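Local coordinates for protein-glutamine gamma-glutamyltransferase (Pagrus major, PDB 1G0D) that probably catalyses the calcium-dependent cross-linking of proteins by joining peptide-bound glutamine to lysine side chains or other primary amines, at residues 174-187 against 249-261. Sequence-based numbering, arbitrary orientation.
Sequences PWNYGQFEDYVMDI and WTGSVPILQQWSK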
ATOM      1  N   PRO A 174       8.838  -2.001  -7.396  1.00 20.45           N
ATOM      2  CA  PRO A 174       8.534  -3.318  -6.871  1.00 19.41           C
ATOM      3  C   PRO A 174       8.516  -3.228  -5.339  1.00 18.91           C
ATOM      4  O   PRO A 174       9.185  -2.373  -4.770  1.00 18.79           O
ATOM      5  CB  PRO A 174       9.703  -4.152  -7.374  1.00 17.71           C
ATOM      6  CG  PRO A 174      10.772  -3.200  -7.573  1.00 19.67           C
ATOM      7  CD  PRO A 174      10.080  -2.032  -8.176  1.00 20.23           C
ATOM      8  N   TRP A 175       7.751  -4.105  -4.676  1.00 18.12           N
ATOM      9  CA  TRP A 175       7.686  -4.122  -3.217  1.00 13.97           C
ATOM     10  C   TRP A 175       7.644  -5.554  -2.707  1.00 15.55           C
ATOM     11  O   TRP A 175       6.950  -6.401  -3.264  1.00 17.43           O
ATOM     12  CB  TRP A 175       6.460  -3.380  -2.731  1.00  7.06           C
ATOM     13  CG  TRP A 175       6.528  -2.995  -1.283  1.00  8.02           C
ATOM     14  CD1 TRP A 175       6.044  -3.710  -0.223  1.00  6.56           C
ATOM     15  CD2 TRP A 175       6.998  -1.735  -0.738  1.00  8.97           C
ATOM     16  NE1 TRP A 175       6.171  -2.984   0.945  1.00  8.26           N
ATOM     17  CE2 TRP A 175       6.748  -1.773   0.662  1.00 10.71           C
ATOM     18  CE3 TRP A 175       7.597  -0.589  -1.295  1.00  5.39           C
ATOM     19  CZ2 TRP A 175       7.079  -0.690   1.516  1.00  3.14           C
ATOM     20  CZ3 TRP A 175       7.917   0.480  -0.445  1.00  3.11           C
ATOM     21  CH2 TRP A 175       7.658   0.412   0.948  1.00  4.81           C
ATOM     22  N   ASN A 176       8.402  -5.836  -1.662  1.00 11.40           N
ATOM     23  CA  ASN A 176       8.387  -7.172  -1.113  1.00 10.97           C
ATOM     24  C   ASN A 176       7.404  -7.144   0.058  1.00 14.72           C
ATOM     25  O   ASN A 176       7.739  -6.695   1.165  1.00 19.38           O
ATOM     26  CB  ASN A 176       9.810  -7.551  -0.672  1.00 10.48           C
ATOM     27  CG  ASN A 176       9.875  -8.840   0.137  1.00 14.76           C
ATOM     28  OD1 ASN A 176       8.909  -9.590   0.218  1.00 19.56           O
ATOM     29  ND2 ASN A 176      11.024  -9.093   0.757  1.00 18.72           N
ATOM     30  N   TYR A 177       6.176  -7.595  -0.177  1.00 13.89           N
ATOM     31  CA  TYR A 177       5.197  -7.587   0.903  1.00  9.80           C
ATOM     32  C   TYR A 177       5.630  -8.538   1.996  1.00 12.76           C
ATOM     33  O   TYR A 177       5.289  -8.344   3.160  1.00 14.82           O
ATOM     34  CB  TYR A 177       3.824  -7.990   0.402  1.00  5.61           C
ATOM     35  CG  TYR A 177       3.261  -7.036  -0.599  1.00  3.99           C
ATOM     36  CD1 TYR A 177       3.133  -5.691  -0.312  1.00  7.37           C
ATOM     37  CD2 TYR A 177       2.876  -7.482  -1.861  1.00  6.37           C
ATOM     38  CE1 TYR A 177       2.631  -4.799  -1.269  1.00  6.80           C
ATOM     39  CE2 TYR A 177       2.388  -6.630  -2.812  1.00  5.38           C
ATOM     40  CZ  TYR A 177       2.265  -5.286  -2.521  1.00 10.73           C
ATOM     41  OH  TYR A 177       1.771  -4.458  -3.498  1.00 10.78           O
ATOM     42  N   GLY A 178       6.368  -9.570   1.612  1.00 13.44           N
ATOM     43  CA  GLY A 178       6.855 -10.554   2.569  1.00 10.67           C
ATOM     44  C   GLY A 178       5.897 -10.999   3.663  1.00 12.37           C
ATOM     45  O   GLY A 178       6.335 -11.163   4.786  1.00 16.25           O
ATOM     46  N   GLN A 179       4.606 -11.205   3.377  1.00 11.38           N
ATOM     47  CA  GLN A 179       3.680 -11.630   4.430  1.00 10.21           C
ATOM     48  C   GLN A 179       3.941 -13.025   5.006  1.00 12.71           C
ATOM     49  O   GLN A 179       3.478 -13.341   6.112  1.00 14.52           O
ATOM     50  CB  GLN A 179       2.227 -11.550   3.955  1.00  8.96           C
ATOM     51  CG  GLN A 179       1.933 -12.344   2.728  1.00  8.99           C
ATOM     52  CD  GLN A 179       2.086 -11.529   1.479  1.00 11.72           C
ATOM     53  OE1 GLN A 179       2.819 -10.516   1.443  1.00 12.98           O
ATOM     54  NE2 GLN A 179       1.400 -11.957   0.432  1.00 10.16           N
ATOM     55  N   PHE A 180       4.699 -13.854   4.292  1.00 13.77           N
ATOM     56  CA  PHE A 180       4.989 -15.205   4.788  1.00 14.48           C
ATOM     57  C   PHE A 180       6.414 -15.391   5.299  1.00 16.53           C
ATOM     58  O   PHE A 180       6.849 -16.526   5.524  1.00 12.45           O
ATOM     59  CB  PHE A 180       4.686 -16.245   3.711  1.00 11.45           C
ATOM     60  CG  PHE A 180       3.269 -16.191   3.229  1.00 15.20           C
ATOM     61  CD1 PHE A 180       2.217 -16.027   4.139  1.00 16.02           C
ATOM     62  CD2 PHE A 180       2.987 -16.243   1.879  1.00  9.68           C
ATOM     63  CE1 PHE A 180       0.919 -15.911   3.714  1.00 11.21           C
ATOM     64  CE2 PHE A 180       1.699 -16.134   1.433  1.00  9.04           C
ATOM     65  CZ  PHE A 180       0.656 -15.964   2.352  1.00 14.52           C
ATOM     66  N   GLU A 181       7.128 -14.270   5.471  1.00 19.78           N
ATOM     67  CA  GLU A 181       8.502 -14.266   5.982  1.00 20.33           C
ATOM     68  C   GLU A 181       8.419 -14.568   7.453  1.00 20.02           C
ATOM     69  O   GLU A 181       7.394 -14.344   8.074  1.00 24.53           O
ATOM     70  CB  GLU A 181       9.167 -12.914   5.756  1.00 23.64           C
ATOM     71  CG  GLU A 181       9.489 -12.619   4.286  1.00 25.23           C
ATOM     72  CD  GLU A 181      10.604 -13.486   3.687  1.00 26.80           C
ATOM     73  OE1 GLU A 181      11.736 -12.976   3.570  1.00 31.21           O
ATOM     74  OE2 GLU A 181      10.358 -14.657   3.315  1.00 28.64           O
ATOM     75  N   ASP A 182       9.488 -15.061   8.036  1.00 20.09           N
ATOM     76  CA  ASP A 182       9.373 -15.452   9.425  1.00 21.73           C
ATOM     77  C   ASP A 182       8.849 -14.445  10.382  1.00 21.59           C
ATOM     78  O   ASP A 182       9.345 -13.326  10.425  1.00 25.71           O
ATOM     79  CB  ASP A 182      10.696 -15.940   9.967  1.00 25.20           C
ATOM     80  CG  ASP A 182      11.091 -17.239   9.387  1.00 24.91           C
ATOM     81  OD1 ASP A 182      12.080 -17.824   9.863  1.00 31.68           O
ATOM     82  OD2 ASP A 182      10.409 -17.667   8.444  1.00 28.70           O
ATOM     83  N   TYR A 183       7.862 -14.887  11.156  1.00 20.50           N
ATOM     84  CA  TYR A 183       7.230 -14.117  12.219  1.00 20.68           C
ATOM     85  C   TYR A 183       6.348 -12.933  11.856  1.00 19.18           C
ATOM     86  O   TYR A 183       5.738 -12.304  12.721  1.00 18.86           O
ATOM     87  CB  TYR A 183       8.300 -13.686  13.215  1.00 23.47           C
ATOM     88  CG  TYR A 183       9.234 -14.814  13.564  1.00 31.53           C
ATOM     89  CD1 TYR A 183      10.600 -14.700  13.354  1.00 36.50           C
ATOM     90  CD2 TYR A 183       8.743 -16.022  14.050  1.00 36.57           C
ATOM     91  CE1 TYR A 183      11.454 -15.757  13.608  1.00 41.23           C
ATOM     92  CE2 TYR A 183       9.584 -17.088  14.308  1.00 39.27           C
ATOM     93  CZ  TYR A 183      10.938 -16.947  14.083  1.00 44.33           C
ATOM     94  OH  TYR A 183      11.782 -18.005  14.317  1.00 54.91           O
ATOM     95  N   VAL A 184       6.237 -12.639  10.574  1.00 19.90           N
ATOM     96  CA  VAL A 184       5.399 -11.523  10.177  1.00 18.84           C
ATOM     97  C   VAL A 184       3.934 -11.780  10.583  1.00 22.97           C
ATOM     98  O   VAL A 184       3.155 -10.832  10.772  1.00 26.67           O
ATOM     99  CB  VAL A 184       5.512 -11.294   8.689  1.00 13.38           C
ATOM    100  CG1 VAL A 184       4.354 -10.450   8.216  1.00 13.58           C
ATOM    101  CG2 VAL A 184       6.871 -10.641   8.383  1.00 11.23           C
ATOM    102  N   MET A 185       3.549 -13.053  10.720  1.00 20.32           N
ATOM    103  CA  MET A 185       2.188 -13.350  11.109  1.00 18.53           C
ATOM    104  C   MET A 185       2.025 -12.997  12.585  1.00 18.34           C
ATOM    105  O   MET A 185       1.026 -12.415  13.002  1.00 19.80           O
ATOM    106  CB  MET A 185       1.880 -14.832  10.903  1.00 20.37           C
ATOM    107  CG  MET A 185       0.519 -15.253  11.444  1.00 18.95           C
ATOM    108  SD  MET A 185       0.306 -17.010  11.646  1.00 21.66           S
ATOM    109  CE  MET A 185       1.418 -17.321  13.069  1.00 20.36           C
ATOM    110  N   ASP A 186       3.011 -13.352  13.381  1.00 17.72           N
ATOM    111  CA  ASP A 186       2.945 -13.078  14.800  1.00 15.88           C
ATOM    112  C   ASP A 186       2.876 -11.593  15.111  1.00 17.21           C
ATOM    113  O   ASP A 186       2.188 -11.189  16.069  1.00 16.50           O
ATOM    114  CB  ASP A 186       4.147 -13.679  15.461  1.00 16.59           C
ATOM    115  CG  ASP A 186       4.236 -15.134  15.224  1.00 20.15           C
ATOM    116  OD1 ASP A 186       3.938 -15.849  16.190  1.00 24.23           O
ATOM    117  OD2 ASP A 186       4.595 -15.558  14.093  1.00 23.46           O
ATOM    118  N   ILE A 187       3.602 -10.795  14.323  1.00 15.38           N
ATOM    119  CA  ILE A 187       3.610  -9.342  14.490  1.00 14.36           C
ATOM    120  C   ILE A 187       2.270  -8.753  14.033  1.00 17.67           C
ATOM    121  O   ILE A 187       1.818  -7.728  14.547  1.00 24.03           O
ATOM    122  CB  ILE A 187       4.699  -8.655  13.649  1.00  9.41           C
ATOM    123  CG1 ILE A 187       6.097  -9.099  14.082  1.00 11.00           C
ATOM    124  CG2 ILE A 187       4.599  -7.181  13.847  1.00  9.31           C
ATOM    125  CD1 ILE A 187       7.178  -8.898  13.040  1.00  2.00           C
ATOM    126  N   TRP A 249      12.712   2.400   1.630  1.00 15.89           N
ATOM    127  CA  TRP A 249      12.213   1.056   1.767  1.00 16.78           C
ATOM    128  C   TRP A 249      11.805   0.342   0.503  1.00 18.97           C
ATOM    129  O   TRP A 249      11.144   0.907  -0.364  1.00 20.29           O
ATOM    130  CB  TRP A 249      11.041   1.025   2.732  1.00 16.59           C
ATOM    131  CG  TRP A 249      11.167   1.869   3.981  1.00 11.52           C
ATOM    132  CD1 TRP A 249      10.513   3.036   4.212  1.00  8.89           C
ATOM    133  CD2 TRP A 249      11.795   1.512   5.228  1.00 11.53           C
ATOM    134  NE1 TRP A 249      10.674   3.425   5.512  1.00 11.38           N
ATOM    135  CE2 TRP A 249      11.454   2.516   6.171  1.00 12.17           C
ATOM    136  CE3 TRP A 249      12.603   0.446   5.648  1.00 12.50           C
ATOM    137  CZ2 TRP A 249      11.888   2.493   7.519  1.00  9.00           C
ATOM    138  CZ3 TRP A 249      13.034   0.417   6.995  1.00 11.08           C
ATOM    139  CH2 TRP A 249      12.668   1.441   7.911  1.00  7.38           C
ATOM    140  N   THR A 250      12.190  -0.930   0.418  1.00 19.47           N
ATOM    141  CA  THR A 250      11.828  -1.767  -0.725  1.00 16.55           C
ATOM    142  C   THR A 250      10.866  -2.876  -0.294  1.00 15.55           C
ATOM    143  O   THR A 250      10.499  -3.731  -1.094  1.00 14.85           O
ATOM    144  CB  THR A 250      13.058  -2.406  -1.354  1.00 14.21           C
ATOM    145  OG1 THR A 250      14.013  -2.757  -0.339  1.00 12.88           O
ATOM    146  CG2 THR A 250      13.680  -1.425  -2.305  1.00 12.48           C
ATOM    147  N   GLY A 251      10.449  -2.837   0.978  1.00 15.67           N
ATOM    148  CA  GLY A 251       9.543  -3.838   1.516  1.00 14.99           C
ATOM    149  C   GLY A 251       8.973  -3.577   2.904  1.00 15.24           C
ATOM    150  O   GLY A 251       9.486  -2.756   3.653  1.00 15.91           O
ATOM    151  N   SER A 252       7.942  -4.333   3.273  1.00 14.54           N
ATOM    152  CA  SER A 252       7.283  -4.137   4.560  1.00 13.80           C
ATOM    153  C   SER A 252       7.829  -4.866   5.759  1.00 15.30           C
ATOM    154  O   SER A 252       7.648  -4.412   6.876  1.00 19.77           O
ATOM    155  CB  SER A 252       5.801  -4.472   4.431  1.00 11.54           C
ATOM    156  OG  SER A 252       5.267  -3.902   3.235  1.00 16.92           O
ATOM    157  N   VAL A 253       8.499  -5.987   5.556  1.00 19.46           N
ATOM    158  CA  VAL A 253       9.024  -6.753   6.692  1.00 18.23           C
ATOM    159  C   VAL A 253      10.044  -6.014   7.606  1.00 16.62           C
ATOM    160  O   VAL A 253      10.045  -6.208   8.820  1.00 19.81           O
ATOM    161  CB  VAL A 253       9.659  -8.075   6.197  1.00 17.97           C
ATOM    162  CG1 VAL A 253      10.234  -8.833   7.367  1.00 16.32           C
ATOM    163  CG2 VAL A 253       8.631  -8.912   5.479  1.00 13.60           C
ATOM    164  N   PRO A 254      10.957  -5.210   7.038  1.00 15.30           N
ATOM    165  CA  PRO A 254      11.913  -4.511   7.917  1.00 14.05           C
ATOM    166  C   PRO A 254      11.279  -3.476   8.835  1.00 13.68           C
ATOM    167  O   PRO A 254      11.747  -3.238   9.940  1.00 17.24           O
ATOM    168  CB  PRO A 254      12.914  -3.900   6.941  1.00 14.79           C
ATOM    169  CG  PRO A 254      12.752  -4.687   5.674  1.00 13.82           C
ATOM    170  CD  PRO A 254      11.270  -4.961   5.623  1.00 15.97           C
ATOM    171  N   ILE A 255      10.204  -2.859   8.373  1.00 14.66           N
ATOM    172  CA  ILE A 255       9.477  -1.883   9.171  1.00 12.85           C
ATOM    173  C   ILE A 255       8.770  -2.617  10.320  1.00 15.04           C
ATOM    174  O   ILE A 255       8.808  -2.175  11.467  1.00 14.93           O
ATOM    175  CB  ILE A 255       8.404  -1.194   8.328  1.00 11.26           C
ATOM    176  CG1 ILE A 255       9.060  -0.286   7.305  1.00  7.49           C
ATOM    177  CG2 ILE A 255       7.456  -0.476   9.205  1.00  8.74           C
ATOM    178  CD1 ILE A 255       8.150   0.047   6.164  1.00  7.12           C
ATOM    179  N   LEU A 256       8.108  -3.735   9.997  1.00 18.92           N
ATOM    180  CA  LEU A 256       7.398  -4.526  11.004  1.00 17.94           C
ATOM    181  C   LEU A 256       8.347  -5.160  12.030  1.00 17.81           C
ATOM    182  O   LEU A 256       8.087  -5.109  13.230  1.00 15.41           O
ATOM    183  CB  LEU A 256       6.535  -5.608  10.338  1.00 19.39           C
ATOM    184  CG  LEU A 256       5.376  -5.151   9.426  1.00 20.68           C
ATOM    185  CD1 LEU A 256       4.722  -6.356   8.734  1.00 14.36           C
ATOM    186  CD2 LEU A 256       4.328  -4.430  10.245  1.00 18.54           C
ATOM    187  N   GLN A 257       9.459  -5.737  11.592  1.00 18.99           N
ATOM    188  CA  GLN A 257      10.350  -6.336  12.574  1.00 22.19           C
ATOM    189  C   GLN A 257      10.910  -5.241  13.493  1.00 25.47           C
ATOM    190  O   GLN A 257      11.056  -5.451  14.699  1.00 26.17           O
ATOM    191  CB  GLN A 257      11.487  -7.123  11.899  1.00 26.20           C
ATOM    192  CG  GLN A 257      11.059  -8.278  10.970  1.00 36.01           C
ATOM    193  CD  GLN A 257      10.497  -9.542  11.696  1.00 47.12           C
ATOM    194  OE1 GLN A 257      10.267  -9.539  12.912  1.00 52.94           O
ATOM    195  NE2 GLN A 257      10.276 -10.625  10.933  1.00 47.82           N
ATOM    196  N   GLN A 258      11.188  -4.067  12.929  1.00 26.00           N
ATOM    197  CA  GLN A 258      11.730  -2.934  13.689  1.00 24.87           C
ATOM    198  C   GLN A 258      10.742  -2.415  14.735  1.00 24.49           C
ATOM    199  O   GLN A 258      11.117  -2.155  15.869  1.00 26.84           O
ATOM    200  CB  GLN A 258      12.104  -1.816  12.724  1.00 27.20           C
ATOM    201  CG  GLN A 258      12.920  -0.705  13.340  1.00 36.01           C
ATOM    202  CD  GLN A 258      13.420   0.339  12.314  1.00 41.91           C
ATOM    203  OE1 GLN A 258      13.228   1.551  12.520  1.00 39.27           O
ATOM    204  NE2 GLN A 258      14.068  -0.126  11.218  1.00 38.55           N
ATOM    205  N   TRP A 259       9.483  -2.246  14.326  1.00 22.51           N
ATOM    206  CA  TRP A 259       8.391  -1.808  15.199  1.00 19.63           C
ATOM    207  C   TRP A 259       8.219  -2.769  16.413  1.00 22.72           C
ATOM    208  O   TRP A 259       8.078  -2.350  17.560  1.00 24.29           O
ATOM    209  CB  TRP A 259       7.091  -1.788  14.383  1.00 15.57           C
ATOM    210  CG  TRP A 259       5.866  -1.551  15.198  1.00 15.11           C
ATOM    211  CD1 TRP A 259       5.381  -0.340  15.604  1.00 18.51           C
ATOM    212  CD2 TRP A 259       4.931  -2.542  15.687  1.00 19.55           C
ATOM    213  NE1 TRP A 259       4.204  -0.506  16.315  1.00 21.95           N
ATOM    214  CE2 TRP A 259       3.906  -1.842  16.382  1.00 18.99           C
ATOM    215  CE3 TRP A 259       4.860  -3.941  15.605  1.00 17.11           C
ATOM    216  CZ2 TRP A 259       2.830  -2.499  16.987  1.00 13.15           C
ATOM    217  CZ3 TRP A 259       3.782  -4.593  16.207  1.00 15.43           C
ATOM    218  CH2 TRP A 259       2.783  -3.866  16.886  1.00 19.36           C
ATOM    219  N   SER A 260       8.201  -4.068  16.149  1.00 21.96           N
ATOM    220  CA  SER A 260       8.050  -5.039  17.210  1.00 18.91           C
ATOM    221  C   SER A 260       9.334  -5.186  18.019  1.00 21.21           C
ATOM    222  O   SER A 260       9.318  -5.189  19.232  1.00 18.06           O
ATOM    223  CB  SER A 260       7.684  -6.384  16.618  1.00 16.47           C
ATOM    224  OG  SER A 260       7.713  -7.360  17.633  1.00 14.57           O
ATOM    225  N   LYS A 261      10.453  -5.342  17.328  1.00 23.78           N
ATOM    226  CA  LYS A 261      11.734  -5.482  17.996  1.00 27.14           C
ATOM    227  C   LYS A 261      11.931  -4.394  19.039  1.00 29.89           C
ATOM    228  O   LYS A 261      12.352  -4.688  20.149  1.00 33.21           O
ATOM    229  CB  LYS A 261      12.875  -5.404  16.982  1.00 30.61           C
ATOM    230  CG  LYS A 261      13.739  -6.642  16.899  1.00 36.60           C
ATOM    231  CD  LYS A 261      12.935  -7.845  16.414  1.00 41.59           C
ATOM    232  CE  LYS A 261      13.813  -8.810  15.645  1.00 42.98           C
ATOM    233  NZ  LYS A 261      14.254  -8.159  14.388  1.00 47.77           N
TER
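The indole of Trp-175 lies against the backbone of Thr-250 and Gly-251, with the CA of Gly-251 over one face in a CH-pi contact, 3.7 Å from the centroid of the five-membered ring. With CG anti to the backbone N (chi1 -163°), the side chain extends toward the opposing chain, and NE1 reaches Ser-252 OG at 2.6 Å. That bond is nearly straight (172°) and only 2° out of the indole plane, so it fixes the rotation of the ring. Replacing Trp-175 by a phenylalanine would probably leave Ser-252 OG without its N-H donor and the ring less firmly fixed over Gly-251.

Beside it a single parallel bridge pairs Asn-176 with Gly-251. Asn-176 N donates to Thr-250 O on a lone pair, 3.0 Å away, while Ser-252 N returns a bond to Asn-176 O. Gly-251 has no side chain, and its CA packs 3.4 Å from Asn-176 O.

Past two consecutive beta turns the junction becomes apolar. Val-184 CG2 meets Val-253 CG2 at 3.8 Å, the two side chains crossing at about a right angle. Ile-187 is a knob among Leu-256, Gln-257, Trp-259 and Ser-260, its CG2 reaching the edge of the Trp-259 ring, 3.6 Å from CZ3. Gln-257, bent at chi2, brings NE2 to Asp-182 O in a weak bond; its OE1 faces Ile-187 CD1.

Helix 253-261 is thus fastened to the strand, turns and helix of 174-187 within the catalytic core, the Trp-175 side chain about 11 Å from that of the active-site Cys-272. Directional bonds at the strand end fix the register, whereas the helix-helix end relies mainly on shape and apolar burial.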